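Local atomic coordinates of extracellular solute-binding protein, family 1 (Bifidobacterium longum subsp. infantis ATCC 15697, PDB entry 3OMB), a protein that probably binds a solute outside the cell, likely a carbohydrate, as the receptor of an ABC transporter, and also carries a magnesium ion. Residues K512-S516 with I517-E521. Numbering follows the deposited sequence. Where two conformers were deposited one is given.
Sequences KQLDS and IGLQE
Asp-515 and Gln-520 both turn CG beside the backbone N, at chi1 -70° and -50°, and with the Gln-520 chain bent at chi2, the carboxylate and amide come face to face. The two groups are stacked, their planes 19° apart. Asp-515 OD1 lies 3.4 Å from Gln-520 CG. A water bridges the backbones of the same two residues. The water donates to Asp-515 O and accepts from Gln-520 N, its oxygen 2.9 Å from that N.

Leu-514 O takes two N-H groups, one from each face of its carbonyl plane. Ile-517 N, well above the plane, is 3.3 Å from Leu-514 O. Leu-519 N, tilted less from the plane, is 3.2 Å from Leu-514 O. Together they draw the chain round the end of helix 503-516. Ser-516 OG donates a hydrogen bond back to Gln-513 O, 2.9 Å away.

The side chain of Ile-517 folds back along the helix end, with CG1 3.2 Å from Gln-513 O. Its CD1 meets Leu-514 CD2, and Leu-519 CD2 packs on Leu-514 CB at 4.1 Å. Outside this turn, Leu-514 and Leu-519 both touch Thr-260. Ile-517 and Leu-519 rest on helix 473-486.

Gly-518 has a positive phi. At these backbone angles a CB would press on the carbonyl O of Ile-517. The arrangement is a short turn between the last two helices of the chain, closed by a shared backbone acceptor, with glycine at the N-cap of helix 519-534.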
# COMPACT_ATOMS: atom_id res chain seq x y z
N LYS A 512 -8.48 20.88 -20.36
CA LYS A 512 -9.82 21.46 -20.38
C LYS A 512 -10.90 20.38 -20.35
O LYS A 512 -11.94 20.53 -19.68
CB LYS A 512 -9.99 22.39 -21.60
CG LYS A 512 -8.91 23.47 -21.64
CD LYS A 512 -9.44 24.89 -21.91
CE LYS A 512 -9.35 25.25 -23.35
NZ LYS A 512 -10.40 24.54 -24.13
N GLN A 513 -10.66 19.28 -21.06
CA GLN A 513 -11.58 18.15 -21.07
C GLN A 513 -11.72 17.48 -19.70
O GLN A 513 -12.83 17.12 -19.29
CB GLN A 513 -11.18 17.13 -22.14
CG GLN A 513 -12.02 15.87 -22.13
CD GLN A 513 -13.47 16.13 -22.52
OE1 GLN A 513 -13.88 17.27 -22.72
NE2 GLN A 513 -14.26 15.06 -22.63
N LEU A 514 -10.60 17.30 -18.99
CA LEU A 514 -10.65 16.78 -17.62
C LEU A 514 -11.41 17.72 -16.68
O LEU A 514 -12.21 17.27 -15.86
CB LEU A 514 -9.25 16.47 -17.05
CG LEU A 514 -8.46 15.27 -17.59
CD1 LEU A 514 -7.24 15.04 -16.71
CD2 LEU A 514 -9.31 13.99 -17.65
N ASP A 515 -11.18 19.02 -16.81
CA ASP A 515 -11.87 20.02 -15.98
C ASP A 515 -13.35 20.11 -16.30
O ASP A 515 -14.17 20.47 -15.44
CB ASP A 515 -11.19 21.39 -16.12
CG ASP A 515 -9.82 21.43 -15.47
OD1 ASP A 515 -9.49 20.56 -14.65
OD2 ASP A 515 -9.03 22.34 -15.80
N SER A 516 -13.70 19.77 -17.53
CA SER A 516 -15.09 19.86 -17.98
C SER A 516 -15.91 18.66 -17.50
O SER A 516 -17.15 18.69 -17.55
CB SER A 516 -15.16 19.93 -19.51
OG SER A 516 -15.19 18.61 -20.05
N ILE A 517 -15.25 17.60 -17.08
CA ILE A 517 -15.99 16.40 -16.67
C ILE A 517 -15.86 16.11 -15.17
O ILE A 517 -16.12 14.98 -14.71
CB ILE A 517 -15.59 15.19 -17.47
CG1 ILE A 517 -14.08 14.94 -17.32
CG2 ILE A 517 -16.04 15.37 -18.96
CD1 ILE A 517 -13.60 13.68 -18.00
N GLY A 518 -15.42 17.13 -14.44
CA GLY A 518 -15.48 17.11 -12.97
C GLY A 518 -14.20 17.10 -12.16
O GLY A 518 -14.28 17.03 -10.94
N LEU A 519 -13.04 17.19 -12.82
CA LEU A 519 -11.76 17.15 -12.09
C LEU A 519 -11.64 18.22 -11.01
O LEU A 519 -11.16 17.95 -9.90
CB LEU A 519 -10.56 17.22 -13.03
CG LEU A 519 -9.23 17.12 -12.27
CD1 LEU A 519 -9.11 15.78 -11.49
CD2 LEU A 519 -8.07 17.28 -13.19
N GLN A 520 -12.07 19.44 -11.34
CA GLN A 520 -11.98 20.55 -10.40
C GLN A 520 -12.95 20.38 -9.26
O GLN A 520 -12.68 20.85 -8.15
CB GLN A 520 -12.32 21.83 -11.12
CG GLN A 520 -11.55 22.02 -12.39
CD GLN A 520 -10.43 22.96 -12.19
OE1 GLN A 520 -9.41 22.59 -11.63
NE2 GLN A 520 -10.61 24.21 -12.65
N GLU A 521 -14.07 19.71 -9.52
CA GLU A 521 -15.01 19.36 -8.46
C GLU A 521 -14.39 18.37 -7.47
O GLU A 521 -14.51 18.55 -6.27
CB GLU A 521 -16.29 18.78 -9.04
CG GLU A 521 -17.33 18.49 -7.98
CD GLU A 521 -18.57 17.86 -8.56
OE1 GLU A 521 -18.44 16.88 -9.34
OE2 GLU A 521 -19.67 18.35 -8.25
O HOH W 1 -14.44 20.25 -12.83